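PDB 5FP1: probable TonB-dependent siderophore receptor PiuA from Acinetobacter baumannii, which probably binds iron-chelating siderophores at the cell surface and starts their TonB-dependent uptake across the outer membrane. Local coordinates for residues 110-115 with 222-227; 582-587 with 628-633; 679-684 with 713-718. All coordinates share one frame; numbering follows the deposited sequence.

Contact 1 (110-115 with 222-227)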
loop_
_atom_site.group_PDB
_atom_site.type_symbol
_atom_site.label_atom_id
_atom_site.label_comp_id
_atom_site.label_asym_id
_atom_site.label_seq_id
_atom_site.Cartn_x
_atom_site.Cartn_y
_atom_site.Cartn_z
ATOM N N GLU A 110 -8.091 -5.830 1.343
ATOM C CA GLU A 110 -9.048 -6.304 0.340
ATOM C C GLU A 110 -9.705 -5.176 -0.424
ATOM O O GLU A 110 -9.769 -4.026 0.048
ATOM C CB GLU A 110 -10.184 -7.104 1.003
ATOM C CG GLU A 110 -10.184 -8.594 0.681
ATOM C CD GLU A 110 -10.934 -8.958 -0.600
ATOM O OE1 GLU A 110 -11.689 -8.116 -1.103
ATOM O OE2 GLU A 110 -10.764 -10.106 -1.106
ATOM N N MET A 111 -10.269 -5.527 -1.570
ATOM C CA MET A 111 -10.980 -4.536 -2.386
ATOM C C MET A 111 -12.511 -4.606 -2.267
ATOM O O MET A 111 -13.185 -3.770 -2.857
ATOM C CB MET A 111 -10.589 -4.692 -3.850
ATOM C CG MET A 111 -9.117 -4.395 -4.144
ATOM S SD MET A 111 -8.649 -2.696 -3.760
ATOM C CE MET A 111 -9.511 -1.868 -5.090
ATOM N N PHE A 112 -13.069 -5.560 -1.513
ATOM C CA PHE A 112 -14.527 -5.792 -1.602
ATOM C C PHE A 112 -15.362 -4.612 -1.148
ATOM O O PHE A 112 -16.436 -4.389 -1.688
ATOM C CB PHE A 112 -14.994 -7.067 -0.884
ATOM C CG PHE A 112 -15.244 -6.907 0.589
ATOM C CD1 PHE A 112 -14.199 -6.994 1.499
ATOM C CD2 PHE A 112 -16.542 -6.741 1.077
ATOM C CE1 PHE A 112 -14.418 -6.887 2.856
ATOM C CE2 PHE A 112 -16.769 -6.656 2.440
ATOM C CZ PHE A 112 -15.709 -6.716 3.331
ATOM N N ALA A 113 -14.889 -3.843 -0.181
ATOM C CA ALA A 113 -15.638 -2.687 0.285
ATOM C C ALA A 113 -15.100 -1.371 -0.253
ATOM O O ALA A 113 -15.438 -0.312 0.270
ATOM C CB ALA A 113 -15.632 -2.637 1.794
ATOM N N VAL A 114 -14.279 -1.443 -1.286
ATOM C CA VAL A 114 -13.578 -0.268 -1.812
ATOM C C VAL A 114 -14.263 0.281 -3.069
ATOM O O VAL A 114 -14.447 -0.430 -4.038
ATOM C CB VAL A 114 -12.121 -0.599 -2.156
ATOM C CG1 VAL A 114 -11.414 0.608 -2.751
ATOM C CG2 VAL A 114 -11.375 -1.073 -0.933
ATOM N N GLU A 115 -14.593 1.569 -3.036
ATOM C CA GLU A 115 -15.109 2.311 -4.199
ATOM C C GLU A 115 -13.986 2.654 -5.196
ATOM O O GLU A 115 -14.065 2.372 -6.390
ATOM C CB GLU A 115 -15.744 3.613 -3.667
ATOM C CG GLU A 115 -16.381 4.506 -4.727
ATOM C CD GLU A 115 -17.733 3.980 -5.223
ATOM O OE1 GLU A 115 -18.321 3.062 -4.607
ATOM O OE2 GLU A 115 -18.208 4.487 -6.244
ATOM N N TYR A 222 -16.469 -2.317 9.460
ATOM C CA TYR A 222 -15.750 -3.108 8.498
ATOM C C TYR A 222 -15.082 -4.248 9.248
ATOM O O TYR A 222 -14.491 -4.045 10.309
ATOM C CB TYR A 222 -14.680 -2.264 7.788
ATOM C CG TYR A 222 -13.877 -3.041 6.757
ATOM C CD1 TYR A 222 -14.396 -3.303 5.508
ATOM C CD2 TYR A 222 -12.600 -3.523 7.046
ATOM C CE1 TYR A 222 -13.682 -4.017 4.563
ATOM C CE2 TYR A 222 -11.880 -4.238 6.107
ATOM C CZ TYR A 222 -12.417 -4.482 4.862
ATOM O OH TYR A 222 -11.701 -5.181 3.897
ATOM N N TYR A 223 -15.173 -5.435 8.677
ATOM C CA TYR A 223 -14.568 -6.634 9.245
ATOM C C TYR A 223 -14.013 -7.474 8.125
ATOM O O TYR A 223 -14.684 -7.715 7.111
ATOM C CB TYR A 223 -15.610 -7.467 9.991
ATOM C CG TYR A 223 -15.210 -8.926 10.248
ATOM C CD1 TYR A 223 -14.388 -9.265 11.311
ATOM C CD2 TYR A 223 -15.675 -9.947 9.434
ATOM C CE1 TYR A 223 -14.042 -10.588 11.565
ATOM C CE2 TYR A 223 -15.346 -11.278 9.672
ATOM C CZ TYR A 223 -14.534 -11.599 10.733
ATOM O OH TYR A 223 -14.215 -12.929 10.965
ATOM N N LEU A 224 -12.786 -7.935 8.326
ATOM C CA LEU A 224 -12.144 -8.887 7.450
ATOM C C LEU A 224 -11.270 -9.824 8.243
ATOM O O LEU A 224 -10.473 -9.387 9.112
ATOM C CB LEU A 224 -11.272 -8.170 6.413
ATOM C CG LEU A 224 -10.620 -9.083 5.369
ATOM C CD1 LEU A 224 -11.620 -9.584 4.360
ATOM C CD2 LEU A 224 -9.486 -8.369 4.635
ATOM N N GLN A 225 -11.396 -11.113 7.947
ATOM C CA GLN A 225 -10.609 -12.116 8.649
ATOM C C GLN A 225 -10.064 -13.115 7.660
ATOM O O GLN A 225 -10.792 -13.578 6.760
ATOM C CB GLN A 225 -11.450 -12.821 9.737
ATOM C CG GLN A 225 -10.590 -13.696 10.648
ATOM C CD GLN A 225 -11.265 -14.116 11.954
ATOM O OE1 GLN A 225 -12.314 -13.581 12.380
ATOM N NE2 GLN A 225 -10.633 -15.078 12.622
ATOM N N THR A 226 -8.767 -13.416 7.790
ATOM C CA THR A 226 -8.078 -14.290 6.838
ATOM C C THR A 226 -7.492 -15.509 7.521
ATOM O O THR A 226 -7.220 -15.502 8.730
ATOM C CB THR A 226 -6.888 -13.584 6.136
ATOM O OG1 THR A 226 -5.800 -13.488 7.069
ATOM C CG2 THR A 226 -7.255 -12.209 5.663
ATOM N N ASP A 227 -7.237 -16.545 6.720
ATOM C CA ASP A 227 -6.667 -17.802 7.206
ATOM C C ASP A 227 -5.870 -18.381 6.045
ATOM O O ASP A 227 -6.433 -19.048 5.164
ATOM C CB ASP A 227 -7.812 -18.753 7.624
ATOM C CG ASP A 227 -7.319 -20.064 8.257
ATOM O OD1 ASP A 227 -6.147 -20.188 8.640
ATOM O OD2 ASP A 227 -8.139 -20.986 8.388
HETATM O O HOH W 1 -9.045 -4.845 3.976
HETATM O O HOH W 2 -12.241 -3.814 1.480
#

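Contact 2 (582-587 with 628-633)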
loop_
_atom_site.group_PDB
_atom_site.type_symbol
_atom_site.label_atom_id
_atom_site.label_comp_id
_atom_site.label_asym_id
_atom_site.label_seq_id
_atom_site.Cartn_x
_atom_site.Cartn_y
_atom_site.Cartn_z
ATOM N N TRP A 582 -14.630 3.133 -26.890
ATOM C CA TRP A 582 -13.227 2.862 -26.582
ATOM C C TRP A 582 -12.740 3.673 -25.360
ATOM O O TRP A 582 -12.776 4.914 -25.364
ATOM C CB TRP A 582 -12.409 3.211 -27.803
ATOM C CG TRP A 582 -10.979 2.872 -27.723
ATOM C CD1 TRP A 582 -10.372 2.049 -26.810
ATOM C CD2 TRP A 582 -9.952 3.320 -28.605
ATOM N NE1 TRP A 582 -9.029 1.979 -27.067
ATOM C CE2 TRP A 582 -8.743 2.741 -28.168
ATOM C CE3 TRP A 582 -9.934 4.161 -29.725
ATOM C CZ2 TRP A 582 -7.532 2.967 -28.810
ATOM C CZ3 TRP A 582 -8.726 4.386 -30.361
ATOM C CH2 TRP A 582 -7.542 3.795 -29.899
ATOM N N ASN A 583 -12.317 2.983 -24.304
ATOM C CA ASN A 583 -11.794 3.692 -23.129
ATOM C C ASN A 583 -10.371 3.292 -22.780
ATOM O O ASN A 583 -9.824 2.317 -23.334
ATOM C CB ASN A 583 -12.728 3.606 -21.936
ATOM C CG ASN A 583 -12.901 2.210 -21.424
ATOM O OD1 ASN A 583 -12.287 1.256 -21.930
ATOM N ND2 ASN A 583 -13.765 2.064 -20.418
ATOM N N ILE A 584 -9.742 4.095 -21.923
ATOM C CA ILE A 584 -8.326 3.896 -21.660
ATOM C C ILE A 584 -7.933 4.386 -20.262
ATOM O O ILE A 584 -8.478 5.373 -19.751
ATOM C CB ILE A 584 -7.468 4.587 -22.735
ATOM C CG1 ILE A 584 -6.023 4.096 -22.681
ATOM C CG2 ILE A 584 -7.560 6.093 -22.611
ATOM C CD1 ILE A 584 -5.125 4.667 -23.748
ATOM N N SER A 585 -7.008 3.651 -19.650
ATOM C CA SER A 585 -6.310 4.117 -18.444
ATOM C C SER A 585 -4.872 3.737 -18.649
ATOM O O SER A 585 -4.550 2.539 -18.758
ATOM C CB SER A 585 -6.908 3.466 -17.184
ATOM O OG SER A 585 -6.284 3.963 -15.992
ATOM N N ALA A 586 -3.998 4.737 -18.733
ATOM C CA ALA A 586 -2.616 4.498 -19.058
ATOM C C ALA A 586 -1.710 5.402 -18.276
ATOM O O ALA A 586 -2.088 6.516 -17.896
ATOM C CB ALA A 586 -2.358 4.692 -20.538
ATOM N N GLY A 587 -0.496 4.923 -18.061
ATOM C CA GLY A 587 0.506 5.692 -17.344
ATOM C C GLY A 587 1.921 5.358 -17.708
ATOM O O GLY A 587 2.225 4.243 -18.090
ATOM N N LEU A 628 -1.026 0.009 -19.050
ATOM C CA LEU A 628 -2.100 0.304 -20.020
ATOM C C LEU A 628 -3.243 -0.657 -19.791
ATOM O O LEU A 628 -3.033 -1.878 -19.693
ATOM C CB LEU A 628 -1.564 0.192 -21.436
ATOM C CG LEU A 628 -2.616 0.169 -22.561
ATOM C CD1 LEU A 628 -3.238 1.526 -22.693
ATOM C CD2 LEU A 628 -1.963 -0.232 -23.875
ATOM N N TRP A 629 -4.448 -0.098 -19.677
ATOM C CA TRP A 629 -5.677 -0.867 -19.721
ATOM C C TRP A 629 -6.599 -0.192 -20.720
ATOM O O TRP A 629 -6.833 1.007 -20.623
ATOM C CB TRP A 629 -6.358 -0.897 -18.370
ATOM C CG TRP A 629 -7.608 -1.681 -18.401
ATOM C CD1 TRP A 629 -8.875 -1.203 -18.386
ATOM C CD2 TRP A 629 -7.714 -3.103 -18.497
ATOM N NE1 TRP A 629 -9.776 -2.235 -18.464
ATOM C CE2 TRP A 629 -9.087 -3.416 -18.532
ATOM C CE3 TRP A 629 -6.780 -4.145 -18.563
ATOM C CZ2 TRP A 629 -9.553 -4.725 -18.635
ATOM C CZ3 TRP A 629 -7.246 -5.451 -18.656
ATOM C CH2 TRP A 629 -8.625 -5.728 -18.696
ATOM N N THR A 630 -7.105 -0.956 -21.680
ATOM C CA THR A 630 -8.016 -0.403 -22.653
ATOM C C THR A 630 -9.124 -1.391 -23.006
ATOM O O THR A 630 -8.896 -2.607 -23.046
ATOM C CB THR A 630 -7.255 0.098 -23.894
ATOM O OG1 THR A 630 -8.162 0.834 -24.733
ATOM C CG2 THR A 630 -6.596 -1.028 -24.660
ATOM N N THR A 631 -10.340 -0.868 -23.181
ATOM C CA THR A 631 -11.478 -1.703 -23.536
ATOM C C THR A 631 -12.251 -1.124 -24.718
ATOM O O THR A 631 -12.237 0.093 -24.963
ATOM C CB THR A 631 -12.451 -1.959 -22.370
ATOM O OG1 THR A 631 -13.281 -0.821 -22.153
ATOM C CG2 THR A 631 -11.678 -2.300 -21.064
ATOM N N TYR A 632 -12.916 -2.031 -25.427
ATOM C CA TYR A 632 -13.651 -1.692 -26.644
ATOM C C TYR A 632 -14.993 -2.422 -26.690
ATOM O O TYR A 632 -15.097 -3.607 -26.370
ATOM C CB TYR A 632 -12.808 -1.986 -27.888
ATOM C CG TYR A 632 -13.337 -1.249 -29.099
ATOM C CD1 TYR A 632 -14.375 -1.783 -29.858
ATOM C CD2 TYR A 632 -12.848 -0.000 -29.444
ATOM C CE1 TYR A 632 -14.892 -1.097 -30.942
ATOM C CE2 TYR A 632 -13.355 0.688 -30.526
ATOM C CZ TYR A 632 -14.378 0.133 -31.272
ATOM O OH TYR A 632 -14.894 0.820 -32.346
ATOM N N LYS A 633 -16.038 -1.688 -27.054
ATOM C CA LYS A 633 -17.373 -2.263 -27.158
ATOM C C LYS A 633 -17.501 -2.876 -28.544
ATOM O O LYS A 633 -17.958 -2.204 -29.472
ATOM C CB LYS A 633 -18.429 -1.178 -26.970
ATOM C CG LYS A 633 -19.005 -1.094 -25.573
ATOM C CD LYS A 633 -19.938 -2.268 -25.318
ATOM C CE LYS A 633 -21.013 -1.914 -24.306
ATOM N NZ LYS A 633 -21.728 -3.132 -23.837
HETATM O O HOH W 3 -14.271 -0.580 -19.410
#

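Contact 3 (679-684 with 713-718)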
loop_
_atom_site.group_PDB
_atom_site.type_symbol
_atom_site.label_atom_id
_atom_site.label_comp_id
_atom_site.label_asym_id
_atom_site.label_seq_id
_atom_site.Cartn_x
_atom_site.Cartn_y
_atom_site.Cartn_z
ATOM N N ASP A 679 -24.431 -9.951 -16.129
ATOM C CA ASP A 679 -23.250 -10.042 -16.970
ATOM C C ASP A 679 -22.495 -11.350 -16.701
ATOM O O ASP A 679 -22.547 -11.923 -15.609
ATOM C CB ASP A 679 -22.282 -8.898 -16.668
ATOM C CG ASP A 679 -22.797 -7.567 -17.102
ATOM O OD1 ASP A 679 -23.756 -7.527 -17.913
ATOM O OD2 ASP A 679 -22.218 -6.557 -16.642
ATOM N N LEU A 680 -21.787 -11.800 -17.713
ATOM C CA LEU A 680 -20.835 -12.858 -17.558
ATOM C C LEU A 680 -19.498 -12.212 -17.896
ATOM O O LEU A 680 -19.373 -11.539 -18.916
ATOM C CB LEU A 680 -21.132 -13.990 -18.527
ATOM C CG LEU A 680 -20.283 -15.233 -18.358
ATOM C CD1 LEU A 680 -20.603 -15.921 -17.036
ATOM C CD2 LEU A 680 -20.519 -16.181 -19.524
ATOM N N GLN A 681 -18.504 -12.392 -17.024
ATOM C CA GLN A 681 -17.201 -11.753 -17.247
ATOM C C GLN A 681 -16.075 -12.752 -17.037
ATOM O O GLN A 681 -15.989 -13.427 -15.992
ATOM C CB GLN A 681 -17.003 -10.507 -16.344
ATOM C CG GLN A 681 -15.677 -9.774 -16.633
ATOM C CD GLN A 681 -15.535 -8.487 -15.839
ATOM O OE1 GLN A 681 -16.443 -7.653 -15.805
ATOM N NE2 GLN A 681 -14.387 -8.334 -15.160
ATOM N N LEU A 682 -15.248 -12.843 -18.067
ATOM C CA LEU A 682 -14.081 -13.682 -18.095
ATOM C C LEU A 682 -12.845 -12.802 -18.013
ATOM O O LEU A 682 -12.659 -11.883 -18.814
ATOM C CB LEU A 682 -14.021 -14.461 -19.419
ATOM C CG LEU A 682 -12.788 -15.322 -19.621
ATOM C CD1 LEU A 682 -12.706 -16.360 -18.521
ATOM C CD2 LEU A 682 -12.807 -15.975 -20.998
ATOM N N ASN A 683 -11.984 -13.116 -17.055
ATOM C CA ASN A 683 -10.679 -12.465 -16.946
ATOM C C ASN A 683 -9.567 -13.489 -17.099
ATOM O O ASN A 683 -9.599 -14.538 -16.482
ATOM C CB ASN A 683 -10.559 -11.787 -15.565
ATOM C CG ASN A 683 -11.288 -10.460 -15.497
ATOM O OD1 ASN A 683 -12.478 -10.399 -15.154
ATOM N ND2 ASN A 683 -10.569 -9.383 -15.795
ATOM N N ILE A 684 -8.593 -13.173 -17.942
ATOM C CA ILE A 684 -7.402 -13.961 -18.051
ATOM C C ILE A 684 -6.233 -13.087 -17.589
ATOM O O ILE A 684 -5.948 -12.040 -18.167
ATOM C CB ILE A 684 -7.179 -14.487 -19.476
ATOM C CG1 ILE A 684 -8.370 -15.372 -19.875
ATOM C CG2 ILE A 684 -5.890 -15.296 -19.539
ATOM C CD1 ILE A 684 -8.292 -15.853 -21.305
ATOM N N ALA A 713 -16.940 -15.033 -13.983
ATOM C CA ALA A 713 -17.887 -14.511 -13.024
ATOM C C ALA A 713 -19.263 -14.271 -13.644
ATOM O O ALA A 713 -19.377 -13.808 -14.772
ATOM C CB ALA A 713 -17.387 -13.195 -12.456
ATOM N N VAL A 714 -20.278 -14.551 -12.840
ATOM C CA VAL A 714 -21.623 -14.067 -13.069
ATOM C C VAL A 714 -21.898 -12.921 -12.120
ATOM O O VAL A 714 -21.940 -13.126 -10.908
ATOM C CB VAL A 714 -22.684 -15.129 -12.753
ATOM C CG1 VAL A 714 -24.056 -14.567 -13.106
ATOM C CG2 VAL A 714 -22.394 -16.425 -13.503
ATOM N N ASN A 715 -22.084 -11.733 -12.692
ATOM C CA ASN A 715 -22.296 -10.511 -11.954
ATOM C C ASN A 715 -23.736 -10.072 -12.124
ATOM O O ASN A 715 -24.270 -10.064 -13.247
ATOM C CB ASN A 715 -21.353 -9.424 -12.480
ATOM C CG ASN A 715 -19.896 -9.803 -12.295
ATOM O OD1 ASN A 715 -19.588 -10.567 -11.393
ATOM N ND2 ASN A 715 -19.031 -9.366 -13.189
ATOM N N PHE A 716 -24.370 -9.715 -11.017
ATOM C CA PHE A 716 -25.747 -9.254 -11.076
ATOM C C PHE A 716 -25.938 -7.892 -10.443
ATOM O O PHE A 716 -25.224 -7.504 -9.514
ATOM C CB PHE A 716 -26.735 -10.301 -10.547
ATOM C CG PHE A 716 -26.531 -10.696 -9.125
ATOM C CD1 PHE A 716 -27.140 -9.987 -8.096
ATOM C CD2 PHE A 716 -25.781 -11.820 -8.811
ATOM C CE1 PHE A 716 -26.976 -10.370 -6.770
ATOM C CE2 PHE A 716 -25.604 -12.203 -7.491
ATOM C CZ PHE A 716 -26.207 -11.480 -6.469
ATOM N N LYS A 717 -26.910 -7.159 -10.979
ATOM C CA LYS A 717 -27.131 -5.784 -10.605
ATOM C C LYS A 717 -28.611 -5.444 -10.756
ATOM O O LYS A 717 -29.113 -5.378 -11.875
ATOM C CB LYS A 717 -26.307 -4.903 -11.513
ATOM C CG LYS A 717 -26.318 -3.437 -11.136
ATOM C CD LYS A 717 -25.193 -2.701 -11.849
ATOM C CE LYS A 717 -23.880 -3.464 -11.741
ATOM N NZ LYS A 717 -22.688 -2.617 -12.020
ATOM N N TYR A 718 -29.301 -5.274 -9.629
ATOM C CA TYR A 718 -30.709 -4.877 -9.610
ATOM C C TYR A 718 -30.916 -3.555 -8.878
ATOM O O TYR A 718 -30.032 -3.021 -8.192
ATOM C CB TYR A 718 -31.556 -5.942 -8.927
ATOM C CG TYR A 718 -31.527 -7.265 -9.627
ATOM C CD1 TYR A 718 -32.429 -7.558 -10.646
ATOM C CD2 TYR A 718 -30.597 -8.229 -9.279
ATOM C CE1 TYR A 718 -32.401 -8.780 -11.295
ATOM C CE2 TYR A 718 -30.563 -9.450 -9.919
ATOM C CZ TYR A 718 -31.463 -9.720 -10.929
ATOM O OH TYR A 718 -31.412 -10.936 -11.570
ATOM O OXT TYR A 718 -32.007 -2.991 -8.958
HETATM O O HOH W 4 -20.190 -7.189 -14.748
#

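Contact 1 (110-115 with 222-227)
F112 of the plug meets Y222 of the barrel wall, and this pair is the tight part of the contact. CE1 of F112 lies 3.4 Å from CE1 of Y222. The rings form an offset pair with little overlap, tilted 25° from each other, and their centroids are 5.4 Å apart. CG of F112 lies between the backbone N and the carbonyl carbon (chi1 84°), and the ring turns one face to CB of A113, which sits over its centre. The same methyl reaches the edge of the Y222 ring, 3.7 Å from CE1 of Y222. L224 packs more loosely: its CD2 is 3.9 Å from CB of E110, and the two side chains meet roughly square-on.

The wetter side lies at the phenol end of Y222. Two waters bind its OH there. One accepts from the backbone N of E110. The other lies 2.8 Å from OH of Y222, donates to O of E110 and accepts from N of A113, a residue of the type I turn M111-V114. The carboxylate of E110 turns away from L224. Its OE1 takes N of F112 at 2.9 Å, and its OE2 forms salt bridges with R200 and R163 of the barrel. The two segments thus meet by apolar packing and water bridges, while the charge of buried E110 is probably balanced by barrel arginines outside them.

Contact 2 (582-587 with 628-633)
W582 reaches across to T630 and Y632 at the start of the antiparallel pairing of 582-587 with 628-633. Its CG is anti to the backbone N (chi1 -174°), and NE1 gives a bent hydrogen bond (138°) to OG1 of T630 at 2.7 Å, close to the ring plane. CB of W582 packs on CD2 of Y632 at 3.6 Å. N583 forms a hydrogen-bonded pair with T631, its N bonding O of T631. Its backbone O accepts from OG1 of T630 at 2.6 Å, nearly straight on, and from N of T631, above the carbonyl plane. T630 OG1 therefore relays from indole to carbonyl. OD1 of N583 accepts from OG1 of T631, but the modelled 2.3 Å is doubtful. A water links ND2 of N583 to the same hydroxyl. I584, on the W582 face, touches CD1 of L628 through CG1 at 3.8 Å. S585 and W629 exchange two backbone bonds, both 2.8 Å between N and O. A586 CB ends the row against CD1 of L628.

Strand 558-575 lies beyond 582-597 in the barrel wall, and 638-651 beyond 624-635. Helix 49-55 of the plug packs on the S585 and W629 face, where D54 accepts from W629 NE1.

Contact 3 (679-684 with 713-718)
Residues 679-684 and 713-718 pair as antiparallel neighbours in the barrel wall, the second segment running to the C-terminus. D679 with N715 and Q681 with A713 are hydrogen-bonded pairs, each bonded in both directions, four bonds in all. N of D679 gives a nearly linear bond to O of N715, 2.9 Å long, and N of A713 reaches O of Q681 at 2.7 Å. L680 and V714 form the non-hydrogen-bonded pair between them. The segment axes run at 143°. The register offsets the two segments: 679-681 faces 713-715, and pairing continues outside them, as in N683 with V711.

On the L680 face the packing is light. With chi1 at -174°, L680 extends CG away from its own N, and its CD1 lies 3.3 Å from O of A713. CD1 of L680 also touches CG2 of V714 at 4.0 Å.

Strand 709-717 is the last of the barrel. It pairs with 678-685 on one edge and with 149-157, the first strand of the barrel, on the other. Such pairing of last and first strands closes the TonB-dependent receptor barrel.

The other face is polar. A water donates to OD2 of D679 and accepts from ND2 of N715, with 2.9 Å between the water and ND2. OD1 of D679 is held by N673, and OD1 of N715 by S153 of the first strand. ND2 of N715 also comes within 3.9 Å of CB of Q681; the side chains meet at a slant, their amide planes nearly perpendicular. The extended chain of Q681 carries its amide to N683, where NE2 of Q681 bonds OD1 of N683 at 2.8 Å, in the plane of both amides. Both amides also bond the plug: Q681 NE2 to O of E53, N683 ND2 to O of D54.

Overall arrangement
Along the chain the three contacts come one after another, contact 1 first and contact 3 last. Contact 1 joins plug to barrel. Contacts 2 and 3 each pair two strands of the barrel wall. The centres of contacts 2 and 3 are 19 Å apart, and their nearest atoms about 5 Å. Strands 638-651 and 659-673 lie between their strands in the wall. Contact 1 is centred 27 Å from contact 2 and 20 Å from contact 3. Helix 49-55 of the plug lies against the strands of contacts 2 and 3, and also packs on M111 of the plug segment of contact 1. The plug is thus held against several parts of the wall that encloses it.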